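Catalase (Bacillus pumilus, PDB 4QOL) breaks hydrogen peroxide down to water and oxygen at a heme, and probably also oxidises phenolic substrates in a peroxidase-like manner. Local coordinates at residues F136-L141 against R413-K418; M177-F182 against C461-A466. All coordinates share one frame; numbering follows the deposited sequence.

Overall arrangement
Both contacts tie the earlier part of the chain to its C-terminal part, more than 270 residues further on. Along the sequence their segments alternate: 136-141, then 177-182, then 413-418, then 461-466. Their centres lie about 18 Å apart, and they meet directly through Phe136, whose ring packs on Met177, Leu178 and Leu181 of helix 175-181. Contact 1 joins two loops, one following strand 123-130 and touching the heme at Ala140, and lies at a border with other subunits of the tetramer. Contact 2 joins helix 175-181 to helix 453-466 in the buried helical region, where no other chain reaches its segments. Together they probably fasten the C-terminal helices onto the heme-bearing part of the chain.

Contact 1: residues F136-L141 against R413-K418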
loop_
_atom_site.group_PDB
_atom_site.type_symbol
_atom_site.label_atom_id
_atom_site.label_comp_id
_atom_site.label_asym_id
_atom_site.label_seq_id
_atom_site.Cartn_x
_atom_site.Cartn_y
_atom_site.Cartn_z
ATOM N N PHE A 136 -26.427 13.897 -13.125
ATOM C CA PHE A 136 -27.444 13.949 -12.050
ATOM C C PHE A 136 -27.298 15.183 -11.142
ATOM O O PHE A 136 -28.245 15.648 -10.556
ATOM C CB PHE A 136 -27.280 12.758 -11.083
ATOM C CG PHE A 136 -27.303 11.403 -11.716
ATOM C CD1 PHE A 136 -26.115 10.813 -12.160
ATOM C CD2 PHE A 136 -28.481 10.690 -11.770
ATOM C CE1 PHE A 136 -26.103 9.555 -12.675
ATOM C CE2 PHE A 136 -28.479 9.413 -12.304
ATOM C CZ PHE A 136 -27.274 8.851 -12.743
ATOM N N ILE A 137 -26.078 15.713 -11.068
ATOM C CA ILE A 137 -25.675 16.721 -10.092
ATOM C C ILE A 137 -24.776 17.722 -10.806
ATOM O O ILE A 137 -24.344 17.461 -11.898
ATOM C CB ILE A 137 -24.923 16.130 -8.884
ATOM C CG1 ILE A 137 -23.714 15.280 -9.300
ATOM C CG2 ILE A 137 -25.872 15.330 -7.984
ATOM C CD1 ILE A 137 -22.774 14.951 -8.160
ATOM N N ARG A 138 -24.564 18.882 -10.178
ATOM C CA ARG A 138 -23.776 19.956 -10.801
ATOM C C ARG A 138 -22.607 20.443 -9.932
ATOM O O ARG A 138 -21.995 21.462 -10.275
ATOM C CB ARG A 138 -24.706 21.140 -11.168
ATOM C CG ARG A 138 -25.362 21.748 -9.943
ATOM C CD ARG A 138 -26.048 23.102 -10.206
ATOM N NE ARG A 138 -27.112 22.979 -11.135
ATOM C CZ ARG A 138 -28.417 23.106 -10.867
ATOM N NH1 ARG A 138 -28.871 23.096 -9.601
ATOM N NH2 ARG A 138 -29.254 23.102 -11.888
ATOM N N ASP A 139 -22.334 19.775 -8.793
ATOM C CA ASP A 139 -21.263 20.171 -7.921
ATOM C C ASP A 139 -20.612 18.913 -7.405
ATOM O O ASP A 139 -21.266 18.046 -6.862
ATOM C CB ASP A 139 -21.788 21.061 -6.745
ATOM C CG ASP A 139 -20.657 21.727 -5.960
ATOM O OD1 ASP A 139 -19.714 20.999 -5.576
ATOM O OD2 ASP A 139 -20.649 22.980 -5.795
ATOM N N ALA A 140 -19.300 18.821 -7.574
ATOM C CA ALA A 140 -18.546 17.648 -7.138
ATOM C C ALA A 140 -18.658 17.300 -5.665
ATOM O O ALA A 140 -18.483 16.114 -5.280
ATOM C CB ALA A 140 -17.075 17.858 -7.534
ATOM N N LEU A 141 -19.026 18.274 -4.817
ATOM C CA LEU A 141 -19.139 18.036 -3.411
ATOM C C LEU A 141 -20.206 16.973 -3.171
ATOM O O LEU A 141 -20.159 16.278 -2.157
ATOM C CB LEU A 141 -19.458 19.312 -2.619
ATOM C CG LEU A 141 -19.442 19.247 -1.114
ATOM C CD1 LEU A 141 -18.115 18.818 -0.545
ATOM C CD2 LEU A 141 -19.764 20.641 -0.570
ATOM N N ARG A 413 -19.504 29.830 -1.122
ATOM C CA ARG A 413 -20.225 28.570 -1.354
ATOM C C ARG A 413 -21.705 28.922 -1.602
ATOM O O ARG A 413 -22.457 29.233 -0.685
ATOM C CB ARG A 413 -20.125 27.666 -0.144
ATOM C CG ARG A 413 -18.710 27.189 0.162
ATOM C CD ARG A 413 -18.794 26.301 1.367
ATOM N NE ARG A 413 -17.479 25.924 1.873
ATOM C CZ ARG A 413 -16.808 24.848 1.554
ATOM N NH1 ARG A 413 -15.617 24.643 2.214
ATOM N NH2 ARG A 413 -17.244 23.991 0.604
ATOM N N GLN A 414 -22.101 28.821 -2.856
ATOM C CA GLN A 414 -23.400 29.257 -3.290
ATOM C C GLN A 414 -23.770 28.605 -4.618
ATOM O O GLN A 414 -22.965 28.578 -5.555
ATOM C CB GLN A 414 -23.316 30.800 -3.495
ATOM C CG GLN A 414 -24.589 31.546 -3.849
ATOM C CD GLN A 414 -24.233 33.031 -4.132
ATOM O OE1 GLN A 414 -23.243 33.556 -3.606
ATOM N NE2 GLN A 414 -25.008 33.674 -4.980
ATOM N N LYS A 415 -25.023 28.210 -4.749
ATOM C CA LYS A 415 -25.513 27.601 -5.988
ATOM C C LYS A 415 -25.457 28.549 -7.143
ATOM O O LYS A 415 -25.560 29.759 -6.970
ATOM C CB LYS A 415 -26.948 27.030 -5.760
ATOM C CG LYS A 415 -27.445 26.123 -6.881
ATOM C CD LYS A 415 -28.963 26.021 -6.908
ATOM C CE LYS A 415 -29.495 25.276 -5.716
ATOM N NZ LYS A 415 -30.965 25.086 -5.901
ATOM N N ILE A 416 -25.181 28.023 -8.339
ATOM C CA ILE A 416 -25.246 28.820 -9.519
ATOM C C ILE A 416 -26.610 29.522 -9.659
ATOM O O ILE A 416 -27.670 29.068 -9.152
ATOM C CB ILE A 416 -25.044 28.005 -10.824
ATOM C CG1 ILE A 416 -26.045 26.818 -10.879
ATOM C CG2 ILE A 416 -23.604 27.523 -10.939
ATOM C CD1 ILE A 416 -26.247 26.303 -12.265
ATOM N N GLU A 417 -26.565 30.647 -10.363
ATOM C CA GLU A 417 -27.803 31.297 -10.794
ATOM C C GLU A 417 -28.440 30.529 -11.918
ATOM O O GLU A 417 -27.806 29.691 -12.550
ATOM C CB GLU A 417 -27.505 32.740 -11.247
ATOM C CG GLU A 417 -26.959 33.578 -10.091
ATOM C CD GLU A 417 -27.985 34.023 -9.050
ATOM O OE1 GLU A 417 -27.587 34.893 -8.232
ATOM O OE2 GLU A 417 -29.163 33.508 -9.012
ATOM N N LYS A 418 -29.700 30.807 -12.155
ATOM C CA LYS A 418 -30.491 30.127 -13.191
ATOM C C LYS A 418 -30.375 28.587 -13.165
ATOM O O LYS A 418 -30.175 27.988 -14.215
ATOM C CB LYS A 418 -30.110 30.593 -14.597
ATOM C CG LYS A 418 -29.991 32.103 -14.822
ATOM C CD LYS A 418 -29.493 32.364 -16.277
ATOM C CE LYS A 418 -27.998 32.269 -16.593
ATOM N NZ LYS A 418 -27.720 32.682 -18.018
HETATM O O HOH W 1 -31.186 22.826 -7.767
#
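Ile416 packs its CG1 over one face of the Arg138 guanidinium, where two loops of the catalase fold meet: the one leading from strand 123-130 to helix 143-150, and the one entering the C-terminal helices. The methyl CD1 of Ile416 makes the closest approach, 3.6 Å from Arg138 NE, and the aliphatic CD of Arg138 lies 3.8 Å from Ile416 CG1. Beside it, Lys415 CD passes 4.0 Å from Arg138 NH1. The two cationic ends stay apart, with Arg138 NH1 4.7 Å from Lys415 NZ, and one water accepts from both, in the guanidinium plane. Arg138 NH2 forms salt bridges with Asp280 and Asp421, which probably offset this charge and help fix the turn of the guanidinium plane. The chain reaches them through a bend at chi3 (63°). A leucine here would probably leave both aspartates without their shared cation and deprive Ile416 of the flat surface it covers. Leu141 CD2 comes within 4.4 Å of Arg413 NH2; that arginine is salt-bridged through NH1 to Asp36 of the second subunit and through NE to Glu401 of the third. In an Asx turn, Leu141 N donates to the anti lone pair of Asp139 OD1, at 2.9 Å and 171°.

Contact 2: residues M177-F182 against C461-A466; sequences MLTWLF and CNFYRA
The Phe463 ring reaches across from helix 453-466 and meets helix 175-181 with its far end. At its edge, near the ring plane, sits Leu178 CB, 4.0 Å from Phe463 CZ; this is plain apolar packing, rim against methylene, with no stacking across the two segments. Thr179 approaches obliquely, its OG1 3.9 Å from Phe463 CE1 and 4.1 Å from Phe463 CD1, and the two side chains run past each other in opposite directions. Beyond the two segments, Tyr470 meets the Phe463 ring with the planes about 30° apart. Within segment 177-182, the backbone O of Leu178 lies in the plane of the Phe182 ring, at its edge.

Phe463 CG stands anti to its own carbonyl carbon (chi1 -64°), which sends the ring toward helix 175-181. The backbones come nearest where Thr179 CA and Phe463 CA lie 8.4 Å apart. The same kind of torsion in Thr179 (chi1 -56°) sets OG1 beside its backbone N, where it hydrogen-bonds to Thr175 O one turn back and to the hydroxyl of Tyr470. That buried oxygen is therefore held in place by polar partners while it also lies close to the ring of Phe463, and Tyr470 links both halves of the contact.

This is helix-to-helix packing that joins helix 175-181 to the C-terminal helices of the catalase fold. Helix 161-169 supplies Trp165, which touches both Leu178 and Phe463, while Ala425 of helix 423-431 packs on Thr179 and Ala466, and helix 434-448 covers Phe182 with Leu440 and Leu444.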
loop_
_atom_site.group_PDB
_atom_site.type_symbol
_atom_site.label_atom_id
_atom_site.label_comp_id
_atom_site.label_asym_id
_atom_site.label_seq_id
_atom_site.Cartn_x
_atom_site.Cartn_y
_atom_site.Cartn_z
ATOM N N MET A 177 -31.474 14.289 -15.938
ATOM C CA MET A 177 -30.767 13.059 -16.086
ATOM C C MET A 177 -31.656 11.832 -15.976
ATOM O O MET A 177 -31.522 10.875 -16.754
ATOM C CB MET A 177 -29.633 12.958 -15.084
ATOM C CG MET A 177 -28.845 11.670 -15.184
ATOM S SD MET A 177 -27.829 11.691 -16.672
ATOM C CE MET A 177 -26.559 10.480 -16.236
ATOM N N LEU A 178 -32.505 11.851 -14.979
ATOM C CA LEU A 178 -33.349 10.674 -14.726
ATOM C C LEU A 178 -34.324 10.447 -15.886
ATOM O O LEU A 178 -34.726 9.328 -16.241
ATOM C CB LEU A 178 -34.094 10.846 -13.446
ATOM C CG LEU A 178 -33.188 10.906 -12.217
ATOM C CD1 LEU A 178 -33.993 11.261 -10.975
ATOM C CD2 LEU A 178 -32.537 9.552 -12.003
ATOM N N THR A 179 -34.697 11.533 -16.553
ATOM C CA THR A 179 -35.539 11.446 -17.746
ATOM C C THR A 179 -34.858 10.790 -18.968
ATOM O O THR A 179 -35.547 10.185 -19.815
ATOM C CB THR A 179 -36.085 12.848 -18.107
ATOM O OG1 THR A 179 -36.784 13.367 -16.957
ATOM C CG2 THR A 179 -36.989 12.827 -19.311
ATOM N N TRP A 180 -33.514 10.857 -19.034
ATOM C CA TRP A 180 -32.751 10.060 -19.974
ATOM C C TRP A 180 -32.459 8.639 -19.499
ATOM O O TRP A 180 -32.626 7.706 -20.247
ATOM C CB TRP A 180 -31.369 10.748 -20.265
ATOM C CG TRP A 180 -31.374 11.941 -21.061
ATOM C CD1 TRP A 180 -31.793 13.199 -20.689
ATOM C CD2 TRP A 180 -30.847 12.088 -22.388
ATOM N NE1 TRP A 180 -31.545 14.057 -21.658
ATOM C CE2 TRP A 180 -31.002 13.420 -22.738
ATOM C CE3 TRP A 180 -30.322 11.211 -23.323
ATOM C CZ2 TRP A 180 -30.599 13.939 -23.985
ATOM C CZ3 TRP A 180 -29.932 11.738 -24.573
ATOM C CH2 TRP A 180 -30.071 13.058 -24.874
ATOM N N LEU A 181 -32.001 8.523 -18.254
ATOM C CA LEU A 181 -31.594 7.236 -17.670
ATOM C C LEU A 181 -32.739 6.227 -17.621
ATOM O O LEU A 181 -32.485 5.015 -17.740
ATOM C CB LEU A 181 -31.078 7.452 -16.266
ATOM C CG LEU A 181 -30.456 6.224 -15.598
ATOM C CD1 LEU A 181 -29.305 5.623 -16.394
ATOM C CD2 LEU A 181 -29.987 6.591 -14.169
ATOM N N PHE A 182 -34.001 6.696 -17.454
ATOM C CA PHE A 182 -35.096 5.713 -17.389
ATOM C C PHE A 182 -35.831 5.588 -18.717
ATOM O O PHE A 182 -36.793 4.845 -18.801
ATOM C CB PHE A 182 -36.011 6.007 -16.201
ATOM C CG PHE A 182 -35.435 5.590 -14.919
ATOM C CD1 PHE A 182 -35.628 4.305 -14.462
ATOM C CD2 PHE A 182 -34.625 6.426 -14.188
ATOM C CE1 PHE A 182 -35.050 3.875 -13.292
ATOM C CE2 PHE A 182 -34.065 5.995 -12.976
ATOM C CZ PHE A 182 -34.308 4.739 -12.516
ATOM N N CYS A 461 -43.913 14.605 -8.244
ATOM C CA CYS A 461 -43.985 16.051 -8.310
ATOM C C CYS A 461 -42.852 16.661 -9.104
ATOM O O CYS A 461 -43.054 17.635 -9.837
ATOM C CB CYS A 461 -44.057 16.628 -6.899
ATOM S SG CYS A 461 -45.711 16.203 -6.153
ATOM N N ASN A 462 -41.636 16.117 -8.971
ATOM C CA ASN A 462 -40.552 16.664 -9.783
ATOM C C ASN A 462 -40.797 16.457 -11.273
ATOM O O ASN A 462 -40.521 17.336 -12.068
ATOM C CB ASN A 462 -39.181 16.030 -9.359
ATOM C CG ASN A 462 -38.684 16.505 -7.997
ATOM O OD1 ASN A 462 -39.018 17.560 -7.541
ATOM N ND2 ASN A 462 -37.791 15.739 -7.404
ATOM N N PHE A 463 -41.254 15.270 -11.648
ATOM C CA PHE A 463 -41.516 14.989 -13.067
ATOM C C PHE A 463 -42.765 15.754 -13.553
ATOM O O PHE A 463 -42.798 16.195 -14.691
ATOM C CB PHE A 463 -41.641 13.473 -13.296
ATOM C CG PHE A 463 -40.350 12.732 -12.995
ATOM C CD1 PHE A 463 -39.213 13.081 -13.640
ATOM C CD2 PHE A 463 -40.304 11.650 -12.099
ATOM C CE1 PHE A 463 -38.011 12.417 -13.406
ATOM C CE2 PHE A 463 -39.110 10.937 -11.841
ATOM C CZ PHE A 463 -37.956 11.352 -12.506
ATOM N N TYR A 464 -43.704 16.028 -12.628
ATOM C CA TYR A 464 -44.880 16.861 -12.960
ATOM C C TYR A 464 -44.410 18.309 -13.342
ATOM O O TYR A 464 -44.901 18.911 -14.299
ATOM C CB TYR A 464 -45.847 16.895 -11.778
ATOM C CG TYR A 464 -47.213 17.453 -12.157
ATOM C CD1 TYR A 464 -47.422 18.815 -12.205
ATOM C CD2 TYR A 464 -48.211 16.597 -12.527
ATOM C CE1 TYR A 464 -48.645 19.331 -12.590
ATOM C CE2 TYR A 464 -49.447 17.077 -12.886
ATOM C CZ TYR A 464 -49.646 18.423 -12.944
ATOM O OH TYR A 464 -50.902 18.855 -13.309
ATOM N N ARG A 465 -43.446 18.845 -12.577
ATOM C CA ARG A 465 -42.917 20.171 -12.857
ATOM C C ARG A 465 -42.190 20.205 -14.164
ATOM O O ARG A 465 -42.149 21.271 -14.826
ATOM C CB ARG A 465 -41.962 20.628 -11.761
ATOM C CG ARG A 465 -42.660 20.884 -10.455
ATOM C CD ARG A 465 -41.681 21.362 -9.388
ATOM N NE ARG A 465 -42.357 21.240 -8.106
ATOM C CZ ARG A 465 -42.236 20.316 -7.141
ATOM N NH1 ARG A 465 -41.293 19.335 -7.115
ATOM N NH2 ARG A 465 -43.063 20.447 -6.093
ATOM N N ALA A 466 -41.534 19.118 -14.535
ATOM C CA ALA A 466 -40.931 18.989 -15.878
ATOM C C ALA A 466 -42.037 19.069 -16.940
ATOM O O ALA A 466 -41.973 19.878 -17.869
ATOM C CB ALA A 466 -40.162 17.670 -15.994
#